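Local atomic coordinates of N-acetylmuramoyl-L-alanine amidase (Mycolicibacterium smegmatis, PDB entry 7AGM), a protein that probably hydrolyses, with a bound zinc ion, the amide bond joining N-acetylmuramic acid to the L-alanine of the peptide stem in bacterial peptidoglycan. Residues A23-R27 and K37-E41; G111-G117 and N185-D191; P134-A139 and F176-L180. All coordinates share one frame; numbering follows the deposited sequence.

Contact 1 (A23-R27 and K37-E41)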
loop_
_atom_site.group_PDB
_atom_site.type_symbol
_atom_site.label_atom_id
_atom_site.label_comp_id
_atom_site.label_asym_id
_atom_site.label_seq_id
_atom_site.Cartn_x
_atom_site.Cartn_y
_atom_site.Cartn_z
ATOM N N ALA A 23 12.810 12.974 15.723
ATOM C CA ALA A 23 13.154 14.158 14.941
ATOM C C ALA A 23 13.752 13.813 13.584
ATOM O O ALA A 23 13.807 14.682 12.707
ATOM C CB ALA A 23 14.115 15.058 15.719
ATOM N N SER A 24 14.197 12.572 13.388
ATOM C CA SER A 24 14.846 12.204 12.135
ATOM C C SER A 24 13.869 12.019 10.978
ATOM O O SER A 24 14.312 11.903 9.831
ATOM C CB SER A 24 15.715 10.954 12.316
ATOM O OG SER A 24 14.978 9.884 12.878
ATOM N N ILE A 25 12.560 12.001 11.238
ATOM C CA ILE A 25 11.595 11.852 10.152
ATOM C C ILE A 25 11.456 13.106 9.302
ATOM O O ILE A 25 10.882 13.034 8.212
ATOM C CB ILE A 25 10.218 11.349 10.635
ATOM C CG1 ILE A 25 9.445 12.466 11.340
ATOM C CG2 ILE A 25 10.387 10.124 11.536
ATOM C CD1 ILE A 25 8.026 12.077 11.722
ATOM N N GLY A 26 11.968 14.249 9.761
ATOM C CA GLY A 26 11.938 15.457 8.953
ATOM C C GLY A 26 13.075 15.611 7.960
ATOM O O GLY A 26 13.002 16.487 7.090
ATOM N N ARG A 27 14.116 14.787 8.067
ATOM C CA ARG A 27 15.241 14.853 7.142
ATOM C C ARG A 27 14.774 14.621 5.709
ATOM O O ARG A 27 13.880 13.812 5.451
ATOM C CB ARG A 27 16.280 13.798 7.521
ATOM C CG ARG A 27 17.514 13.799 6.629
ATOM C CD ARG A 27 18.499 12.718 7.036
ATOM N NE ARG A 27 17.897 11.387 7.015
ATOM C CZ ARG A 27 17.853 10.604 5.942
ATOM N NH1 ARG A 27 18.373 11.019 4.795
ATOM N NH2 ARG A 27 17.287 9.407 6.015
ATOM N N LYS A 37 11.530 15.203 -0.025
ATOM C CA LYS A 37 10.426 15.305 0.916
ATOM C C LYS A 37 10.870 14.693 2.237
ATOM O O LYS A 37 11.971 14.144 2.354
ATOM C CB LYS A 37 9.138 14.675 0.369
ATOM C CG LYS A 37 9.213 13.180 0.118
ATOM C CD LYS A 37 8.019 12.706 -0.710
ATOM C CE LYS A 37 6.693 13.076 -0.056
ATOM N NZ LYS A 37 5.528 12.494 -0.791
ATOM N N ASN A 38 10.004 14.804 3.240
ATOM C CA ASN A 38 10.339 14.296 4.564
ATOM C C ASN A 38 10.569 12.789 4.532
ATOM O O ASN A 38 9.869 12.052 3.831
ATOM C CB ASN A 38 9.224 14.628 5.556
ATOM C CG ASN A 38 9.223 16.088 5.966
ATOM O OD1 ASN A 38 9.877 16.924 5.343
ATOM N ND2 ASN A 38 8.477 16.400 7.020
ATOM N N CYS A 39 11.582 12.346 5.286
ATOM C CA CYS A 39 11.873 10.922 5.462
ATOM C C CYS A 39 10.616 10.129 5.807
ATOM O O CYS A 39 10.333 9.091 5.200
ATOM C CB CYS A 39 12.937 10.766 6.555
ATOM S SG CYS A 39 13.015 9.152 7.367
ATOM N N GLN A 40 9.854 10.597 6.790
ATOM C CA GLN A 40 8.607 9.937 7.143
ATOM C C GLN A 40 7.564 10.963 7.554
ATOM O O GLN A 40 7.871 12.127 7.822
ATOM C CB GLN A 40 8.788 8.891 8.253
ATOM C CG GLN A 40 9.029 7.477 7.740
ATOM C CD GLN A 40 7.873 6.949 6.903
ATOM O OE1 GLN A 40 6.754 7.462 6.963
ATOM N NE2 GLN A 40 8.140 5.914 6.117
ATOM N N GLU A 41 6.315 10.507 7.575
ATOM C CA GLU A 41 5.194 11.245 8.132
ATOM C C GLU A 41 4.540 10.341 9.162
ATOM O O GLU A 41 4.583 9.115 9.039
ATOM C CB GLU A 41 4.142 11.562 7.069
ATOM C CG GLU A 41 4.540 12.627 6.092
ATOM C CD GLU A 41 4.556 14.006 6.715
ATOM O OE1 GLU A 41 3.811 14.239 7.691
ATOM O OE2 GLU A 41 5.323 14.858 6.230
#

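Contact 2 (G111-G117 and N185-D191)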
loop_
_atom_site.group_PDB
_atom_site.type_symbol
_atom_site.label_atom_id
_atom_site.label_comp_id
_atom_site.label_asym_id
_atom_site.label_seq_id
_atom_site.Cartn_x
_atom_site.Cartn_y
_atom_site.Cartn_z
ATOM N N GLY A 111 -9.542 12.219 4.328
ATOM C CA GLY A 111 -10.279 13.057 3.413
ATOM C C GLY A 111 -11.536 13.604 4.057
ATOM O O GLY A 111 -11.759 13.439 5.264
ATOM N N PRO A 112 -12.384 14.264 3.272
ATOM C CA PRO A 112 -13.639 14.798 3.815
ATOM C C PRO A 112 -14.455 13.689 4.453
ATOM O O PRO A 112 -14.575 12.592 3.889
ATOM C CB PRO A 112 -14.350 15.369 2.576
ATOM C CG PRO A 112 -13.696 14.707 1.411
ATOM C CD PRO A 112 -12.273 14.491 1.821
ATOM N N PRO A 113 -15.019 13.932 5.639
ATOM C CA PRO A 113 -15.614 12.823 6.406
ATOM C C PRO A 113 -16.766 12.117 5.713
ATOM O O PRO A 113 -17.012 10.943 6.017
ATOM C CB PRO A 113 -16.040 13.481 7.728
ATOM C CG PRO A 113 -16.102 14.942 7.432
ATOM C CD PRO A 113 -15.070 15.207 6.374
ATOM N N THR A 114 -17.465 12.775 4.782
ATOM C CA THR A 114 -18.560 12.132 4.062
ATOM C C THR A 114 -18.085 11.243 2.919
ATOM O O THR A 114 -18.901 10.513 2.347
ATOM C CB THR A 114 -19.543 13.175 3.507
ATOM O OG1 THR A 114 -18.848 14.081 2.641
ATOM C CG2 THR A 114 -20.199 13.958 4.643
ATOM N N GLY A 115 -16.804 11.286 2.570
ATOM C CA GLY A 115 -16.267 10.461 1.502
ATOM C C GLY A 115 -15.654 9.193 2.070
ATOM O O GLY A 115 -14.987 9.225 3.100
ATOM N N ARG A 116 -15.892 8.077 1.388
ATOM C CA ARG A 116 -15.353 6.798 1.826
ATOM C C ARG A 116 -14.903 5.999 0.618
ATOM O O ARG A 116 -15.170 6.359 -0.535
ATOM C CB ARG A 116 -16.379 5.985 2.626
ATOM C CG ARG A 116 -17.451 5.308 1.774
ATOM C CD ARG A 116 -18.180 4.204 2.537
ATOM N NE ARG A 116 -17.273 3.128 2.922
ATOM C CZ ARG A 116 -17.579 1.830 2.906
ATOM N NH1 ARG A 116 -18.778 1.416 2.518
ATOM N NH2 ARG A 116 -16.672 0.940 3.279
ATOM N N GLY A 117 -14.201 4.908 0.890
ATOM C CA GLY A 117 -13.809 3.975 -0.146
ATOM C C GLY A 117 -12.312 3.996 -0.407
ATOM O O GLY A 117 -11.552 4.771 0.177
ATOM N N ASN A 185 -10.951 6.009 4.142
ATOM C CA ASN A 185 -10.794 7.317 4.770
ATOM C C ASN A 185 -10.973 7.146 6.279
ATOM O O ASN A 185 -12.075 6.842 6.748
ATOM C CB ASN A 185 -11.847 8.268 4.206
ATOM C CG ASN A 185 -11.791 9.652 4.827
ATOM O OD1 ASN A 185 -10.876 9.972 5.585
ATOM N ND2 ASN A 185 -12.770 10.493 4.481
ATOM N N MET A 186 -9.896 7.363 7.037
ATOM C CA MET A 186 -9.978 7.222 8.490
ATOM C C MET A 186 -10.923 8.236 9.118
ATOM O O MET A 186 -11.364 8.033 10.257
ATOM C CB MET A 186 -8.593 7.364 9.128
ATOM C CG MET A 186 -7.570 6.374 8.583
ATOM S SD MET A 186 -6.224 6.022 9.745
ATOM C CE MET A 186 -6.892 4.658 10.718
ATOM N N LYS A 187 -11.228 9.322 8.414
ATOM C CA LYS A 187 -12.132 10.350 8.908
ATOM C C LYS A 187 -13.596 10.056 8.611
ATOM O O LYS A 187 -14.465 10.812 9.058
ATOM C CB LYS A 187 -11.756 11.712 8.317
ATOM C CG LYS A 187 -10.298 12.084 8.514
ATOM C CD LYS A 187 -9.948 12.165 9.988
ATOM C CE LYS A 187 -8.507 12.610 10.178
ATOM N NZ LYS A 187 -8.104 12.540 11.613
ATOM N N ASN A 188 -13.892 8.989 7.877
ATOM C CA ASN A 188 -15.252 8.590 7.533
ATOM C C ASN A 188 -15.778 7.583 8.560
ATOM O O ASN A 188 -15.039 6.688 8.979
ATOM C CB ASN A 188 -15.278 7.955 6.143
ATOM C CG ASN A 188 -16.618 7.335 5.814
ATOM O OD1 ASN A 188 -16.803 6.128 5.948
ATOM N ND2 ASN A 188 -17.563 8.160 5.379
ATOM N N PRO A 189 -17.045 7.697 8.983
ATOM C CA PRO A 189 -17.552 6.770 10.015
ATOM C C PRO A 189 -17.559 5.302 9.615
ATOM O O PRO A 189 -17.323 4.440 10.476
ATOM C CB PRO A 189 -18.963 7.300 10.308
ATOM C CG PRO A 189 -18.892 8.754 9.979
ATOM C CD PRO A 189 -17.933 8.857 8.796
ATOM N N VAL A 190 -17.842 4.978 8.349
ATOM C CA VAL A 190 -17.863 3.575 7.943
ATOM C C VAL A 190 -16.445 3.020 7.868
ATOM O O VAL A 190 -16.129 1.982 8.466
ATOM C CB VAL A 190 -18.599 3.385 6.603
ATOM C CG1 VAL A 190 -18.624 1.911 6.241
ATOM C CG2 VAL A 190 -20.011 3.966 6.653
ATOM N N ASP A 191 -15.567 3.698 7.121
ATOM C CA ASP A 191 -14.213 3.179 6.947
ATOM C C ASP A 191 -13.481 3.096 8.282
ATOM O O ASP A 191 -12.785 2.110 8.555
ATOM C CB ASP A 191 -13.416 4.043 5.960
ATOM C CG ASP A 191 -13.877 3.898 4.514
ATOM O OD1 ASP A 191 -14.712 3.026 4.203
ATOM O OD2 ASP A 191 -13.364 4.673 3.681
#

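Contact 3 (P134-A139 and F176-L180)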
loop_
_atom_site.group_PDB
_atom_site.type_symbol
_atom_site.label_atom_id
_atom_site.label_comp_id
_atom_site.label_asym_id
_atom_site.label_seq_id
_atom_site.Cartn_x
_atom_site.Cartn_y
_atom_site.Cartn_z
ATOM N N PRO A 134 3.593 -3.170 -16.431
ATOM C CA PRO A 134 3.088 -4.080 -15.383
ATOM C C PRO A 134 2.452 -3.385 -14.187
ATOM O O PRO A 134 1.441 -3.878 -13.672
ATOM C CB PRO A 134 4.325 -4.901 -14.999
ATOM C CG PRO A 134 5.185 -4.871 -16.241
ATOM C CD PRO A 134 4.963 -3.512 -16.857
ATOM N N SER A 135 2.994 -2.255 -13.731
ATOM C CA SER A 135 2.391 -1.600 -12.567
ATOM C C SER A 135 1.009 -1.035 -12.880
ATOM O O SER A 135 0.142 -1.014 -11.995
ATOM C CB SER A 135 3.296 -0.497 -12.021
ATOM O OG SER A 135 4.427 -1.064 -11.395
ATOM N N VAL A 136 0.792 -0.565 -14.113
ATOM C CA VAL A 136 -0.541 -0.119 -14.513
ATOM C C VAL A 136 -1.509 -1.295 -14.530
ATOM O O VAL A 136 -2.639 -1.193 -14.039
ATOM C CB VAL A 136 -0.482 0.617 -15.867
ATOM C CG1 VAL A 136 -1.890 0.993 -16.353
ATOM C CG2 VAL A 136 0.399 1.869 -15.756
ATOM N N GLN A 137 -1.077 -2.436 -15.081
ATOM C CA GLN A 137 -1.913 -3.629 -15.044
ATOM C C GLN A 137 -2.194 -4.060 -13.608
ATOM O O GLN A 137 -3.327 -4.439 -13.271
ATOM C CB GLN A 137 -1.244 -4.754 -15.832
ATOM C CG GLN A 137 -1.093 -4.428 -17.320
ATOM C CD GLN A 137 -0.134 -5.358 -18.038
ATOM O OE1 GLN A 137 0.414 -6.287 -17.444
ATOM N NE2 GLN A 137 0.076 -5.108 -19.324
ATOM N N PHE A 138 -1.173 -4.019 -12.749
ATOM C CA PHE A 138 -1.352 -4.369 -11.342
ATOM C C PHE A 138 -2.382 -3.452 -10.690
ATOM O O PHE A 138 -3.280 -3.920 -9.977
ATOM C CB PHE A 138 0.007 -4.234 -10.652
ATOM C CG PHE A 138 0.093 -4.850 -9.266
ATOM C CD1 PHE A 138 -0.935 -5.632 -8.726
ATOM C CD2 PHE A 138 1.232 -4.632 -8.499
ATOM C CE1 PHE A 138 -0.813 -6.190 -7.438
ATOM C CE2 PHE A 138 1.353 -5.172 -7.213
ATOM C CZ PHE A 138 0.326 -5.958 -6.692
ATOM N N ALA A 139 -2.290 -2.141 -10.950
ATOM C CA ALA A 139 -3.252 -1.211 -10.368
ATOM C C ALA A 139 -4.677 -1.585 -10.760
ATOM O O ALA A 139 -5.582 -1.574 -9.918
ATOM C CB ALA A 139 -2.925 0.226 -10.774
ATOM N N PHE A 176 10.300 -2.339 -10.007
ATOM C CA PHE A 176 9.555 -3.582 -10.133
ATOM C C PHE A 176 8.095 -3.234 -9.905
ATOM O O PHE A 176 7.792 -2.142 -9.420
ATOM C CB PHE A 176 10.082 -4.595 -9.100
ATOM C CG PHE A 176 11.536 -4.875 -9.295
ATOM C CD1 PHE A 176 12.503 -4.092 -8.677
ATOM C CD2 PHE A 176 11.939 -5.847 -10.191
ATOM C CE1 PHE A 176 13.848 -4.301 -8.934
ATOM C CE2 PHE A 176 13.287 -6.061 -10.449
ATOM C CZ PHE A 176 14.238 -5.293 -9.819
ATOM N N PRO A 177 7.166 -4.108 -10.289
ATOM C CA PRO A 177 5.745 -3.728 -10.255
ATOM C C PRO A 177 5.321 -3.323 -8.848
ATOM O O PRO A 177 5.627 -4.013 -7.870
ATOM C CB PRO A 177 5.026 -5.001 -10.714
ATOM C CG PRO A 177 6.032 -5.683 -11.573
ATOM C CD PRO A 177 7.359 -5.426 -10.914
ATOM N N SER A 178 4.612 -2.190 -8.746
ATOM C CA SER A 178 4.371 -1.584 -7.438
ATOM C C SER A 178 3.108 -0.738 -7.459
ATOM O O SER A 178 2.897 0.046 -8.393
ATOM C CB SER A 178 5.576 -0.726 -7.033
ATOM O OG SER A 178 5.431 -0.204 -5.724
ATOM N N VAL A 179 2.262 -0.923 -6.442
ATOM C CA VAL A 179 1.064 -0.109 -6.262
ATOM C C VAL A 179 0.951 0.239 -4.787
ATOM O O VAL A 179 1.541 -0.419 -3.923
ATOM C CB VAL A 179 -0.236 -0.802 -6.751
ATOM C CG1 VAL A 179 -0.160 -1.116 -8.265
ATOM C CG2 VAL A 179 -0.539 -2.045 -5.912
ATOM N N LEU A 180 0.198 1.299 -4.503
ATOM C CA LEU A 180 -0.069 1.726 -3.134
ATOM C C LEU A 180 -1.579 1.738 -2.946
ATOM O O LEU A 180 -2.294 2.401 -3.702
ATOM C CB LEU A 180 0.554 3.100 -2.871
ATOM C CG LEU A 180 0.474 3.640 -1.433
ATOM C CD1 LEU A 180 1.516 4.725 -1.210
ATOM C CD2 LEU A 180 -0.911 4.179 -1.061
HETATM O O HOH W 1 6.773 0.034 -10.915
#

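Contact 1 (A23-R27 and K37-E41)
Two backbone hydrogen bonds join the short 3-10 turn 23-26 and the residue after it to Cys39 and Gln40, just past strand 36-38: Gln40 N gives a nearly straight bond (175°) to Ile25 O at 3.0 Å, and Cys39 N makes a short, bent one to Arg27 O at 2.7 Å. Beside the first of these bonds, Ile25 sets its CB 3.7 Å from Gln40 CB, the two side chains crossing at about a right angle. The branched isoleucine suits the place because CG2 also faces Gln40 CB while CG1 and CD1 run past Gln40 O. Cys39 points its CB at segment 23-27, 3.4 Å from Arg27 O. With SG anti to the backbone N (chi1 158°), the sulfur passes beside Ser24 O and bonds to Cys87 in a disulfide. In the conformer described, one of two, Gln40 bends at chi2 and its NE2 goes to Pro86 O. Its side chain also packs on His17, a zinc ligand, whose ND1 bonds to Glu41 O. Two main-chain bonds and a disulfide therefore hold this loop beside the zinc site, and the bond from Glu41 O is consistent with second-shell positioning of His17.

Contact 2 (G111-G117 and N185-D191)
The contact is built around an Asx turn and a helix N-cap: segment 185-191 leaves the end of strand 178-185, turns, and starts helix 189-196, while the loop 111-117, which links strands 102-109 and 119-123 of the amidase sheet, wraps over it. Asn185 heads the turn. With CG opposite the backbone N (chi1 178°), its side chain carries the amide into the curve of the loop, where an asparagine can both accept and donate. OD1 receives Gly111 N at 2.9 Å and Lys187 N from the opposite face of the amide plane, neither on a lone pair, and ND2 gives a bond to Gly115 O at 2.9 Å with that oxygen close to the amide plane. Three residues on, Asn188 is the N-cap: its OD1 takes Asp191 N in plane on a lone pair, and its ND2 crosses to Pro113 O at 2.9 Å, so one amide serves both helix and loop. Lys187 starts toward the loop, CB beside Gly111 O, but its chain bends at chi2 and NZ ends on Ala45 O. Asp191, in the first turn of the helix, takes Gly117 N on the syn lone pair of OD2 at 2.9 Å and Asn185 N on the anti side of the same oxygen; the backbone shape at Gly117 (phi 110°) calls for a glycine. Arg116 has Val190 CG1 over one guanidinium face, 3.5 Å from CZ. In its salt bridge to Asp191, NE and NH2 both converge side-on upon OD1, at 2.9 and 3.0 Å, with the guanidinium and carboxylate planes turned 64° apart.

Contact 3 (P134-A139 and F176-L180)
Ser135 and Ser178 make the polar link of this contact: Ser178 N donates to Ser135 OG at 2.9 Å. The hydroxyl reaches the strand because it stands beside its own backbone N, opposite the carbonyl carbon (chi1 -71°), which brings OG over the main chain at Pro177, 3.2 Å from its CA. A water 2.6 Å from the same OG donates to Phe176 O, so the serine oxygen serves two neighbouring backbone groups just where the strand starts. Serine suits this place, being short enough to lie against the chain and carrying a hydroxyl that can accept the N-H of Ser178.

The packing is that of a helix laid across a central sheet: helix 134-148 covers strand 178-185, which lies between strands 102-109 and 119-123 in the mixed sheet of the amidase fold. The axes of the two short segments approach to 7.6 Å and run 40° apart.

Further along the helix, Phe138 extends with CG anti to the backbone N (chi1 -167°), bringing its ring over Val179. One face receives Val179 CG2 in a CH-pi contact, 4.0 Å from the ring centroid, while the edge is turned to Pro177 C and Ser178 N; Phe215 of helix 198-219 stacks with the same ring. Both Val179 methyls thus meet Phe138, for CG1 packs 3.8 Å from Phe138 CD2. CG1 reaches on to Ala139 CB at 4.0 Å, a small methyl that lets the helix come close to the strand and also touches Val120. At the start of the helix, Pro134 CB lies 3.9 Å from Pro177 CG; a proline fits this first turn, where its missing N-H is not needed.

Overall arrangement
Followed from the N terminus, the chain first closes the short loop of contact 1, which follows strand 10-15 and encloses the small hairpin whose second strand, 36-38, runs into the second segment; it ends before the others open. Contact 2 begins after strand 102-109, at 111-117, and closes only at 185-191. Contact 3 is nested within that loop: helix 134-148 returns to strand 178-185, whose continuation leads directly into the second segment of contact 2. Contact 1 thus holds a disulfide-bonded loop near the zinc, contact 2 ties a sheet connection to helix 189-196, and contact 3 seats a helix on the sheet. Their centres are about 25 to 26 Å apart, and none touches another.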